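Local structure of tryptophan synthase alpha chain (Aquifex aeolicus, 2EKC) at residues 23-28 with 35-40; 48-53 with 79-84; 19-24 with 43-48; 235-240 with 247-252. The protein probably cleaves indoleglycerol phosphate to indole and glyceraldehyde 3-phosphate, as the alpha subunit of tryptophan synthase. One frame throughout, in Å; residues are numbered along the deposited sequence.

Contacts 1 to 3 belong to the first part of a closed eight-stranded TIM barrel; contact 4 comes from two helices after the last strand, which pack beside them because the barrel is closed. Contact 3 pairs strands 18-24 and 47-51; contact 1 lays helix 30-42 over them, with centres about 10 Å apart. Contact 2 packs strand 47-51 against helix 78-91, and a backbone hydrogen bond from Gly51 N to Leu23 O, 2.9 Å, ties it to contact 1. Contact 4 meets contact 1 at Ala36 CB to Leu249 CD2, 3.7 Å, and contact 3 at Ser21 CB to Leu237 CD1, 3.5 Å. The predicted proton acceptor Glu49 lies within contact 2, its side chain about 3 Å from that of Val20 in contact 3.

Contact 1. Residues 23-28 with 35-40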
loop_
_atom_site.group_PDB
_atom_site.type_symbol
_atom_site.label_atom_id
_atom_site.label_comp_id
_atom_site.label_asym_id
_atom_site.label_seq_id
_atom_site.Cartn_x
_atom_site.Cartn_y
_atom_site.Cartn_z
ATOM N N LEU A 23 1.076 -7.305 2.155
ATOM C CA LEU A 23 1.147 -8.503 2.991
ATOM C C LEU A 23 0.973 -8.071 4.444
ATOM O O LEU A 23 1.231 -6.916 4.784
ATOM C CB LEU A 23 2.499 -9.219 2.825
ATOM C CG LEU A 23 2.743 -10.044 1.556
ATOM C CD1 LEU A 23 4.188 -10.539 1.538
ATOM C CD2 LEU A 23 1.778 -11.220 1.517
ATOM N N MET A 24 0.539 -8.996 5.293
ATOM C CA MET A 24 0.310 -8.711 6.712
ATOM C C MET A 24 1.427 -9.245 7.604
ATOM O O MET A 24 1.809 -10.406 7.498
ATOM C CB MET A 24 -1.023 -9.331 7.152
ATOM C CG MET A 24 -1.383 -9.084 8.613
ATOM S SD MET A 24 -1.917 -7.383 8.898
ATOM C CE MET A 24 -3.425 -7.376 7.962
ATOM N N VAL A 25 1.946 -8.400 8.490
ATOM C CA VAL A 25 3.002 -8.834 9.396
ATOM C C VAL A 25 2.413 -9.820 10.394
ATOM O O VAL A 25 1.405 -9.527 11.028
ATOM C CB VAL A 25 3.602 -7.664 10.206
ATOM C CG1 VAL A 25 4.653 -8.207 11.176
ATOM C CG2 VAL A 25 4.226 -6.630 9.273
ATOM N N GLY A 26 3.033 -10.991 10.517
ATOM C CA GLY A 26 2.548 -11.976 11.467
ATOM C C GLY A 26 1.594 -13.031 10.934
ATOM O O GLY A 26 1.138 -13.884 11.693
ATOM N N TYR A 27 1.278 -12.982 9.643
ATOM C CA TYR A 27 0.372 -13.970 9.051
ATOM C C TYR A 27 1.082 -14.810 8.002
ATOM O O TYR A 27 1.664 -14.266 7.066
ATOM C CB TYR A 27 -0.826 -13.292 8.381
ATOM C CG TYR A 27 -1.745 -14.282 7.697
ATOM C CD1 TYR A 27 -2.583 -15.115 8.443
ATOM C CD2 TYR A 27 -1.747 -14.418 6.309
ATOM C CE1 TYR A 27 -3.401 -16.065 7.823
ATOM C CE2 TYR A 27 -2.562 -15.367 5.673
ATOM C CZ TYR A 27 -3.384 -16.186 6.439
ATOM O OH TYR A 27 -4.182 -17.123 5.822
ATOM N N PRO A 28 1.014 -16.147 8.118
ATOM C CA PRO A 28 0.329 -16.929 9.152
ATOM C C PRO A 28 1.065 -16.915 10.494
ATOM O O PRO A 28 0.526 -17.357 11.508
ATOM C CB PRO A 28 0.248 -18.320 8.530
ATOM C CG PRO A 28 1.487 -18.382 7.701
ATOM C CD PRO A 28 1.493 -17.029 7.039
ATOM N N LYS A 35 9.388 -14.208 5.288
ATOM C CA LYS A 35 9.847 -14.883 4.082
ATOM C C LYS A 35 9.009 -14.411 2.898
ATOM O O LYS A 35 9.534 -14.169 1.813
ATOM C CB LYS A 35 9.741 -16.403 4.248
ATOM C CG LYS A 35 10.678 -16.949 5.312
ATOM C CD LYS A 35 10.497 -18.447 5.520
ATOM C CE LYS A 35 11.382 -18.931 6.662
ATOM N NZ LYS A 35 11.175 -20.371 6.976
ATOM N N ALA A 36 7.705 -14.267 3.123
ATOM C CA ALA A 36 6.780 -13.802 2.092
ATOM C C ALA A 36 7.179 -12.407 1.607
ATOM O O ALA A 36 7.261 -12.155 0.403
ATOM C CB ALA A 36 5.360 -13.775 2.648
ATOM N N PHE A 37 7.408 -11.498 2.549
ATOM C CA PHE A 37 7.816 -10.134 2.221
ATOM C C PHE A 37 9.087 -10.136 1.363
ATOM O O PHE A 37 9.166 -9.445 0.350
ATOM C CB PHE A 37 8.060 -9.334 3.505
ATOM C CG PHE A 37 6.827 -8.646 4.045
ATOM C CD1 PHE A 37 6.232 -7.606 3.343
ATOM C CD2 PHE A 37 6.281 -9.023 5.266
ATOM C CE1 PHE A 37 5.107 -6.945 3.853
ATOM C CE2 PHE A 37 5.161 -8.372 5.784
ATOM C CZ PHE A 37 4.575 -7.331 5.076
ATOM N N LYS A 38 10.075 -10.921 1.769
ATOM C CA LYS A 38 11.325 -11.001 1.026
ATOM C C LYS A 38 11.097 -11.544 -0.386
ATOM O O LYS A 38 11.697 -11.067 -1.350
ATOM C CB LYS A 38 12.322 -11.885 1.779
ATOM C CG LYS A 38 12.832 -11.255 3.068
ATOM C CD LYS A 38 13.776 -12.185 3.808
ATOM C CE LYS A 38 14.432 -11.481 4.985
ATOM N NZ LYS A 38 15.313 -12.401 5.758
ATOM N N GLU A 39 10.208 -12.524 -0.500
ATOM C CA GLU A 39 9.911 -13.139 -1.784
ATOM C C GLU A 39 9.280 -12.160 -2.772
ATOM O O GLU A 39 9.693 -12.098 -3.933
ATOM C CB GLU A 39 8.985 -14.338 -1.584
ATOM C CG GLU A 39 8.782 -15.196 -2.822
ATOM C CD GLU A 39 10.069 -15.867 -3.278
ATOM O OE1 GLU A 39 10.923 -16.150 -2.415
ATOM O OE2 GLU A 39 10.220 -16.124 -4.492
ATOM N N VAL A 40 8.290 -11.389 -2.325
ATOM C CA VAL A 40 7.642 -10.447 -3.237
ATOM C C VAL A 40 8.591 -9.322 -3.640
ATOM O O VAL A 40 8.495 -8.787 -4.745
ATOM C CB VAL A 40 6.319 -9.853 -2.647
ATOM C CG1 VAL A 40 5.404 -10.987 -2.192
ATOM C CG2 VAL A 40 6.610 -8.883 -1.509
#
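The carbonyl oxygen of Leu23 accepts a backbone hydrogen bond from Gly51 of the neighbouring strand and also lies against the Phe37 ring, its O 3.4 Å from Phe37 CZ. No hydrogen bond joins 23-28 to 35-40; the contact is apolar. Leu23 CB sits over one face of Phe37 in a CH-pi contact, 3.8 Å from the ring centroid and 24° off the normal. With CG turned beside the backbone N (chi1 -76°), Leu23 then sends CD1 onward to the helix, 3.6 Å from Ala36 CB and 3.9 Å from Val40 CG1. Alanine suits the first of these places because its lone methyl lets the leucine branch settle close to the helix backbone. Val25 CG2 meets Phe37 CE2 at 4.0 Å, the two side chains crossing at about a right angle, while Leu84 and Leu88 of helix 78-91 also touch the phenyl ring. Past the strand, Met24 to Tyr27 form a type II turn, where Gly26 takes a positive phi that suits glycine. Strand, turn and returning helix are the opening half of a beta-alpha-beta unit, the building block of the TIM barrel.

Contact 2. Residues 48-53 with 79-84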
loop_
_atom_site.group_PDB
_atom_site.type_symbol
_atom_site.label_atom_id
_atom_site.label_comp_id
_atom_site.label_asym_id
_atom_site.label_seq_id
_atom_site.Cartn_x
_atom_site.Cartn_y
_atom_site.Cartn_z
ATOM N N LEU A 48 5.996 -1.451 -1.406
ATOM C CA LEU A 48 5.487 -2.398 -0.430
ATOM C C LEU A 48 4.476 -1.794 0.532
ATOM O O LEU A 48 4.670 -0.686 1.026
ATOM C CB LEU A 48 6.659 -2.976 0.371
ATOM C CG LEU A 48 6.356 -4.118 1.336
ATOM C CD1 LEU A 48 5.930 -5.343 0.533
ATOM C CD2 LEU A 48 7.586 -4.429 2.177
ATOM N N GLU A 49 3.380 -2.513 0.774
ATOM C CA GLU A 49 2.387 -2.067 1.743
ATOM C C GLU A 49 2.528 -3.057 2.897
ATOM O O GLU A 49 2.335 -4.266 2.719
ATOM C CB GLU A 49 0.961 -2.131 1.198
ATOM C CG GLU A 49 0.690 -1.280 -0.024
ATOM C CD GLU A 49 -0.800 -1.138 -0.293
ATOM O OE1 GLU A 49 -1.543 -2.105 -0.024
ATOM O OE2 GLU A 49 -1.224 -0.067 -0.776
ATOM N N ILE A 50 2.872 -2.541 4.069
ATOM C CA ILE A 50 3.073 -3.363 5.257
ATOM C C ILE A 50 1.848 -3.321 6.159
ATOM O O ILE A 50 1.510 -2.269 6.700
ATOM C CB ILE A 50 4.309 -2.857 6.044
ATOM C CG1 ILE A 50 5.533 -2.835 5.117
ATOM C CG2 ILE A 50 4.557 -3.743 7.257
ATOM C CD1 ILE A 50 6.832 -2.319 5.777
ATOM N N GLY A 51 1.185 -4.467 6.319
ATOM C CA GLY A 51 -0.013 -4.524 7.143
ATOM C C GLY A 51 0.228 -4.564 8.645
ATOM O O GLY A 51 0.958 -5.417 9.139
ATOM N N PHE A 52 -0.403 -3.633 9.358
ATOM C CA PHE A 52 -0.303 -3.503 10.819
ATOM C C PHE A 52 -1.600 -4.104 11.380
ATOM O O PHE A 52 -2.657 -3.482 11.311
ATOM C CB PHE A 52 -0.170 -2.003 11.159
ATOM C CG PHE A 52 -0.201 -1.675 12.637
ATOM C CD1 PHE A 52 -0.023 -2.654 13.609
ATOM C CD2 PHE A 52 -0.373 -0.351 13.047
ATOM C CE1 PHE A 52 -0.013 -2.323 14.970
ATOM C CE2 PHE A 52 -0.365 -0.004 14.403
ATOM C CZ PHE A 52 -0.185 -0.992 15.367
ATOM N N PRO A 53 -1.533 -5.330 11.933
ATOM C CA PRO A 53 -2.708 -6.016 12.493
ATOM C C PRO A 53 -3.578 -5.141 13.395
ATOM O O PRO A 53 -3.074 -4.502 14.317
ATOM C CB PRO A 53 -2.094 -7.191 13.248
ATOM C CG PRO A 53 -0.849 -7.481 12.456
ATOM C CD PRO A 53 -0.307 -6.097 12.212
ATOM N N GLU A 79 5.516 -2.688 17.505
ATOM C CA GLU A 79 6.966 -2.849 17.582
ATOM C C GLU A 79 7.470 -3.936 16.636
ATOM O O GLU A 79 8.559 -3.815 16.068
ATOM C CB GLU A 79 7.401 -3.191 19.012
ATOM C CG GLU A 79 7.317 -2.025 19.994
ATOM C CD GLU A 79 5.924 -1.815 20.555
ATOM O OE1 GLU A 79 5.003 -2.560 20.166
ATOM O OE2 GLU A 79 5.751 -0.911 21.399
ATOM N N ASP A 80 6.691 -5.002 16.474
ATOM C CA ASP A 80 7.094 -6.097 15.589
ATOM C C ASP A 80 6.979 -5.648 14.138
ATOM O O ASP A 80 7.790 -6.026 13.290
ATOM C CB ASP A 80 6.215 -7.331 15.821
ATOM C CG ASP A 80 6.288 -7.842 17.252
ATOM O OD1 ASP A 80 7.393 -8.205 17.706
ATOM O OD2 ASP A 80 5.236 -7.878 17.923
ATOM N N VAL A 81 5.966 -4.836 13.859
ATOM C CA VAL A 81 5.760 -4.325 12.514
ATOM C C VAL A 81 6.947 -3.481 12.075
ATOM O O VAL A 81 7.438 -3.630 10.956
ATOM C CB VAL A 81 4.483 -3.458 12.425
ATOM C CG1 VAL A 81 4.406 -2.789 11.053
ATOM C CG2 VAL A 81 3.245 -4.329 12.655
ATOM N N LEU A 82 7.409 -2.594 12.953
ATOM C CA LEU A 82 8.535 -1.732 12.613
ATOM C C LEU A 82 9.860 -2.490 12.559
ATOM O O LEU A 82 10.765 -2.100 11.825
ATOM C CB LEU A 82 8.627 -0.557 13.593
ATOM C CG LEU A 82 7.442 0.421 13.548
ATOM C CD1 LEU A 82 7.741 1.617 14.432
ATOM C CD2 LEU A 82 7.194 0.880 12.111
ATOM N N GLU A 83 9.976 -3.563 13.337
ATOM C CA GLU A 83 11.194 -4.372 13.328
ATOM C C GLU A 83 11.316 -5.016 11.948
ATOM O O GLU A 83 12.408 -5.097 11.383
ATOM C CB GLU A 83 11.131 -5.457 14.409
ATOM C CG GLU A 83 12.268 -6.480 14.353
ATOM C CD GLU A 83 13.633 -5.890 14.681
ATOM O OE1 GLU A 83 14.078 -4.959 13.975
ATOM O OE2 GLU A 83 14.266 -6.365 15.648
ATOM N N LEU A 84 10.186 -5.466 11.409
ATOM C CA LEU A 84 10.159 -6.090 10.087
ATOM C C LEU A 84 10.505 -5.053 9.020
ATOM O O LEU A 84 11.233 -5.346 8.078
ATOM C CB LEU A 84 8.776 -6.704 9.813
ATOM C CG LEU A 84 8.563 -7.385 8.451
ATOM C CD1 LEU A 84 7.549 -8.508 8.587
ATOM C CD2 LEU A 84 8.108 -6.359 7.422
#
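Val81 spreads its two methyls over the end of strand 47-51, CG1 against Ile50 and CG2 against Phe52 and Pro53. This is strand-to-helix packing in a TIM barrel: helix 78-91 runs back along the outside of the sheet, at 155° to the strand direction with axes 9.6 Å apart. Beta-branched residues serve well here, since a valine or isoleucine offers two short branches that pack close to the backbone.

Val81 already faces the strand, and its chi1 of 172° divides the methyls between their partners. CG1 meets Ile50 CG2 at 3.9 Å, the two side chains sliding past each other in opposite directions. Val81 CG2 is shared, 3.8 Å from Phe52 CD1 and 4.0 Å from Pro53 CD. Phe52 crosses the valine at about a right angle, and its ring also meets that of Phe78, the planes at about 35°. Pro53 comes in with its ring CD turned to the same methyl, offering an apolar CH2 group as the chain leaves the strand.

Alternation along the strand separates two roles. Ile50 points to the helix, whereas Glu49, a predicted proton acceptor, makes no contact with it and touches Val20 and Tyr22 of strand 18-24. On the helix, Asp80 forms a salt bridge with Arg77. One turn beyond Val81, Leu84 adds a looser apolar touch, its CD2 4.4 Å from Ile50 CG2.

Contact 3. Residues 19-24 with 43-48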
loop_
_atom_site.group_PDB
_atom_site.type_symbol
_atom_site.label_atom_id
_atom_site.label_comp_id
_atom_site.label_asym_id
_atom_site.label_seq_id
_atom_site.Cartn_x
_atom_site.Cartn_y
_atom_site.Cartn_z
ATOM N N LEU A 19 4.101 -2.152 -9.265
ATOM C CA LEU A 19 3.373 -3.256 -8.657
ATOM C C LEU A 19 3.486 -2.983 -7.164
ATOM O O LEU A 19 4.593 -2.925 -6.618
ATOM C CB LEU A 19 4.007 -4.614 -8.962
ATOM C CG LEU A 19 3.431 -5.739 -8.081
ATOM C CD1 LEU A 19 1.914 -5.805 -8.244
ATOM C CD2 LEU A 19 4.062 -7.071 -8.442
ATOM N N VAL A 20 2.346 -2.775 -6.517
ATOM C CA VAL A 20 2.310 -2.515 -5.082
ATOM C C VAL A 20 1.816 -3.798 -4.423
ATOM O O VAL A 20 0.688 -4.219 -4.668
ATOM C CB VAL A 20 1.334 -1.362 -4.764
ATOM C CG1 VAL A 20 1.304 -1.095 -3.277
ATOM C CG2 VAL A 20 1.748 -0.112 -5.519
ATOM N N SER A 21 2.660 -4.424 -3.606
ATOM C CA SER A 21 2.292 -5.671 -2.940
ATOM C C SER A 21 1.955 -5.445 -1.476
ATOM O O SER A 21 2.685 -4.764 -0.748
ATOM C CB SER A 21 3.425 -6.693 -3.061
ATOM O OG SER A 21 3.714 -6.948 -4.423
ATOM N N TYR A 22 0.850 -6.042 -1.052
ATOM C CA TYR A 22 0.363 -5.903 0.308
ATOM C C TYR A 22 0.350 -7.243 1.039
ATOM O O TYR A 22 -0.281 -8.203 0.590
ATOM C CB TYR A 22 -1.039 -5.273 0.236
ATOM C CG TYR A 22 -1.819 -5.132 1.527
ATOM C CD1 TYR A 22 -1.186 -4.885 2.744
ATOM C CD2 TYR A 22 -3.216 -5.202 1.514
ATOM C CE1 TYR A 22 -1.926 -4.715 3.922
ATOM C CE2 TYR A 22 -3.963 -5.031 2.680
ATOM C CZ TYR A 22 -3.313 -4.790 3.878
ATOM O OH TYR A 22 -4.059 -4.639 5.028
ATOM N N LEU A 23 1.076 -7.305 2.155
ATOM C CA LEU A 23 1.147 -8.503 2.991
ATOM C C LEU A 23 0.973 -8.071 4.444
ATOM O O LEU A 23 1.231 -6.916 4.784
ATOM C CB LEU A 23 2.499 -9.219 2.825
ATOM C CG LEU A 23 2.743 -10.044 1.556
ATOM C CD1 LEU A 23 4.188 -10.539 1.538
ATOM C CD2 LEU A 23 1.778 -11.220 1.517
ATOM N N MET A 24 0.539 -8.996 5.293
ATOM C CA MET A 24 0.310 -8.711 6.712
ATOM C C MET A 24 1.427 -9.245 7.604
ATOM O O MET A 24 1.809 -10.406 7.498
ATOM C CB MET A 24 -1.023 -9.331 7.152
ATOM C CG MET A 24 -1.383 -9.084 8.613
ATOM S SD MET A 24 -1.917 -7.383 8.898
ATOM C CE MET A 24 -3.425 -7.376 7.962
ATOM N N ASN A 43 11.014 -10.639 -6.313
ATOM C CA ASN A 43 10.384 -10.894 -7.595
ATOM C C ASN A 43 9.785 -9.713 -8.368
ATOM O O ASN A 43 9.018 -9.911 -9.308
ATOM C CB ASN A 43 9.349 -12.009 -7.424
ATOM C CG ASN A 43 9.991 -13.393 -7.405
ATOM O OD1 ASN A 43 10.303 -13.953 -8.454
ATOM N ND2 ASN A 43 10.209 -13.933 -6.213
ATOM N N GLY A 44 10.127 -8.487 -7.989
ATOM C CA GLY A 44 9.620 -7.360 -8.754
ATOM C C GLY A 44 8.700 -6.339 -8.122
ATOM O O GLY A 44 8.249 -5.424 -8.814
ATOM N N THR A 45 8.404 -6.477 -6.834
ATOM C CA THR A 45 7.533 -5.515 -6.165
ATOM C C THR A 45 8.223 -4.144 -6.162
ATOM O O THR A 45 9.388 -4.028 -5.789
ATOM C CB THR A 45 7.230 -5.967 -4.712
ATOM O OG1 THR A 45 6.367 -7.113 -4.743
ATOM C CG2 THR A 45 6.562 -4.857 -3.924
ATOM N N ASP A 46 7.499 -3.113 -6.586
ATOM C CA ASP A 46 8.048 -1.757 -6.646
ATOM C C ASP A 46 7.762 -0.932 -5.401
ATOM O O ASP A 46 8.566 -0.087 -5.006
ATOM C CB ASP A 46 7.487 -1.034 -7.865
ATOM C CG ASP A 46 7.854 -1.731 -9.156
ATOM O OD1 ASP A 46 9.062 -1.774 -9.465
ATOM O OD2 ASP A 46 6.945 -2.244 -9.849
ATOM N N ILE A 47 6.605 -1.172 -4.798
ATOM C CA ILE A 47 6.195 -0.453 -3.597
ATOM C C ILE A 47 5.568 -1.468 -2.660
ATOM O O ILE A 47 4.707 -2.252 -3.066
ATOM C CB ILE A 47 5.155 0.640 -3.924
ATOM C CG1 ILE A 47 5.786 1.704 -4.824
ATOM C CG2 ILE A 47 4.629 1.271 -2.627
ATOM C CD1 ILE A 47 4.794 2.729 -5.341
ATOM N N LEU A 48 5.996 -1.451 -1.406
ATOM C CA LEU A 48 5.487 -2.398 -0.430
ATOM C C LEU A 48 4.476 -1.794 0.532
ATOM O O LEU A 48 4.670 -0.686 1.026
ATOM C CB LEU A 48 6.659 -2.976 0.371
ATOM C CG LEU A 48 6.356 -4.118 1.336
ATOM C CD1 LEU A 48 5.930 -5.343 0.533
ATOM C CD2 LEU A 48 7.586 -4.429 2.177
#
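Parallel pairing of the first two strands of the TIM barrel begins here, as the chain comes off helix 30-42 through Asn43 and Gly44, the latter with a positive phi that suits glycine. The oxygen of Leu19 is gripped twice, by Asp46 N at 2.9 Å, in the carbonyl plane, and by Ile47 N at 3.2 Å, tilted 27° from that plane. In the reverse direction, Asp46 OD2 takes the Leu19 N-H at 2.9 Å through the anti lone pair. The same carboxylate oxygen forms a salt bridge with Lys257, and these two partners would probably favour the charged form. Farther along, Ser21 N bonds to Ile47 O at 3.0 Å, nearly straight onto the carbonyl.

Small hydroxyl residues make a second polar chain. Ser21 OG donates to Thr45 OG1 at 2.7 Å, and the threonine in turn bonds to Val40 O of helix 30-42, a one-way relay that gives both buried hydroxyl protons an acceptor. Val20 and Ile47 share the other face of the sheet, where Val20 CG2 packs on Ile47 CB at 3.8 Å.

Strand 18-24 is thus flanked by 47-51 on one edge and by 230-233 on the other, closing the barrel. Outside it, Phe37 of helix 30-42 covers Leu48, Leu237 of helix 235-242 meets Ser21, and Val253 of helix 246-258 touches Leu19 and Thr45.

Contact 4. Residues 235-240 with 247-252; sequences SALVKL and EDLGNL
Leu237 and Leu249 cross at about a right angle, and the CD1 methyl of Leu249 nestles against Leu237, 3.5 Å from its CD2 and 3.6 Å from its CB. Leu252 CD2 closes the same patch, 3.9 Å from Leu237 CD2 and 3.8 Å from Leu240 CD1. Leu240, in turn, presses its CD1 onto the backbone of the partner helix, 3.7 Å from Leu249 CA. Ala236 ends the row with CB 4.1 Å from Leu252 CD2; its single methyl is enough to touch the leucine at the margin.

Leu249 and Leu252 both hold CG opposite the backbone N (chi1 174° and 177°), the rotation in which one methyl of each meets Leu237. No hydrogen bond spans the pair. Leucine fits these positions because its fork can reach across an axis distance of 9.4 Å.

In the next shell, Leu237 rests on Ser21 and Leu23 of strand 18-24, and Leu249 on Ala36 and Val40 of helix 30-42. Leu237 thus packs on the barrel wall and Leu249 on the helix outside it. Val238, pointing away from helix 246-258, meets helix 62-73 at Ile64 and Ala67.

The two helices run antiparallel, 160° between their directions, as a helical hairpin after the eighth strand of the TIM barrel; in relatives the N-terminal end of the helix matching 235-242 faces the substrate phosphate.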
loop_
_atom_site.group_PDB
_atom_site.type_symbol
_atom_site.label_atom_id
_atom_site.label_comp_id
_atom_site.label_asym_id
_atom_site.label_seq_id
_atom_site.Cartn_x
_atom_site.Cartn_y
_atom_site.Cartn_z
ATOM N N SER A 235 -5.001 -9.428 -1.366
ATOM C CA SER A 235 -5.657 -10.686 -1.028
ATOM C C SER A 235 -5.054 -11.904 -1.713
ATOM O O SER A 235 -4.847 -12.933 -1.071
ATOM C CB SER A 235 -7.160 -10.610 -1.318
ATOM O OG SER A 235 -7.406 -10.311 -2.682
ATOM N N ALA A 236 -4.761 -11.797 -3.006
ATOM C CA ALA A 236 -4.184 -12.923 -3.736
ATOM C C ALA A 236 -2.846 -13.361 -3.145
ATOM O O ALA A 236 -2.525 -14.551 -3.124
ATOM C CB ALA A 236 -4.011 -12.563 -5.205
ATOM N N LEU A 237 -2.061 -12.400 -2.671
ATOM C CA LEU A 237 -0.766 -12.720 -2.085
ATOM C C LEU A 237 -0.954 -13.344 -0.706
ATOM O O LEU A 237 -0.312 -14.341 -0.371
ATOM C CB LEU A 237 0.098 -11.457 -1.965
ATOM C CG LEU A 237 0.294 -10.615 -3.233
ATOM C CD1 LEU A 237 1.226 -9.467 -2.912
ATOM C CD2 LEU A 237 0.869 -11.469 -4.374
ATOM N N VAL A 238 -1.843 -12.752 0.084
ATOM C CA VAL A 238 -2.117 -13.220 1.438
ATOM C C VAL A 238 -2.586 -14.675 1.459
ATOM O O VAL A 238 -2.162 -15.461 2.310
ATOM C CB VAL A 238 -3.162 -12.301 2.118
ATOM C CG1 VAL A 238 -3.610 -12.877 3.448
ATOM C CG2 VAL A 238 -2.558 -10.929 2.322
ATOM N N LYS A 239 -3.444 -15.031 0.508
ATOM C CA LYS A 239 -3.966 -16.393 0.397
ATOM C C LYS A 239 -2.827 -17.412 0.309
ATOM O O LYS A 239 -2.808 -18.414 1.034
ATOM C CB LYS A 239 -4.849 -16.496 -0.848
ATOM C CG LYS A 239 -5.289 -17.905 -1.201
ATOM C CD LYS A 239 -6.228 -17.888 -2.400
ATOM C CE LYS A 239 -6.597 -19.301 -2.822
ATOM N NZ LYS A 239 -7.756 -19.324 -3.756
ATOM N N LEU A 240 -1.877 -17.148 -0.580
ATOM C CA LEU A 240 -0.735 -18.036 -0.769
ATOM C C LEU A 240 0.134 -18.082 0.480
ATOM O O LEU A 240 0.620 -19.141 0.873
ATOM C CB LEU A 240 0.089 -17.578 -1.974
ATOM C CG LEU A 240 -0.638 -17.737 -3.312
ATOM C CD1 LEU A 240 0.208 -17.161 -4.436
ATOM C CD2 LEU A 240 -0.938 -19.222 -3.552
ATOM N N GLU A 247 7.050 -20.179 -2.856
ATOM C CA GLU A 247 7.497 -20.256 -4.239
ATOM C C GLU A 247 6.398 -19.807 -5.192
ATOM O O GLU A 247 6.667 -19.103 -6.161
ATOM C CB GLU A 247 7.936 -21.679 -4.594
ATOM C CG GLU A 247 8.575 -21.773 -5.973
ATOM C CD GLU A 247 8.954 -23.191 -6.354
ATOM O OE1 GLU A 247 9.697 -23.840 -5.590
ATOM O OE2 GLU A 247 8.510 -23.655 -7.423
ATOM N N ASP A 248 5.161 -20.214 -4.918
ATOM C CA ASP A 248 4.033 -19.829 -5.765
ATOM C C ASP A 248 3.767 -18.335 -5.647
ATOM O O ASP A 248 3.323 -17.697 -6.603
ATOM C CB ASP A 248 2.769 -20.603 -5.378
ATOM C CG ASP A 248 2.876 -22.090 -5.688
ATOM O OD1 ASP A 248 3.199 -22.438 -6.842
ATOM O OD2 ASP A 248 2.634 -22.910 -4.777
ATOM N N LEU A 249 4.032 -17.781 -4.469
ATOM C CA LEU A 249 3.837 -16.349 -4.235
ATOM C C LEU A 249 4.809 -15.551 -5.106
ATOM O O LEU A 249 4.427 -14.580 -5.761
ATOM C CB LEU A 249 4.071 -16.022 -2.753
ATOM C CG LEU A 249 4.036 -14.545 -2.350
ATOM C CD1 LEU A 249 2.667 -13.950 -2.652
ATOM C CD2 LEU A 249 4.359 -14.423 -0.866
ATOM N N GLY A 250 6.070 -15.968 -5.106
ATOM C CA GLY A 250 7.068 -15.290 -5.916
ATOM C C GLY A 250 6.732 -15.397 -7.390
ATOM O O GLY A 250 6.935 -14.450 -8.156
ATOM N N ASN A 251 6.212 -16.551 -7.796
ATOM C CA ASN A 251 5.839 -16.763 -9.190
ATOM C C ASN A 251 4.707 -15.828 -9.593
ATOM O O ASN A 251 4.708 -15.284 -10.698
ATOM C CB ASN A 251 5.400 -18.212 -9.428
ATOM C CG ASN A 251 6.556 -19.192 -9.373
ATOM O OD1 ASN A 251 7.710 -18.824 -9.599
ATOM N ND2 ASN A 251 6.249 -20.454 -9.092
ATOM N N LEU A 252 3.739 -15.648 -8.699
ATOM C CA LEU A 252 2.602 -14.776 -8.972
ATOM C C LEU A 252 3.039 -13.319 -9.120
ATOM O O LEU A 252 2.571 -12.609 -10.010
ATOM C CB LEU A 252 1.558 -14.894 -7.857
ATOM C CG LEU A 252 0.325 -13.986 -7.969
ATOM C CD1 LEU A 252 -0.410 -14.258 -9.278
ATOM C CD2 LEU A 252 -0.598 -14.228 -6.778
#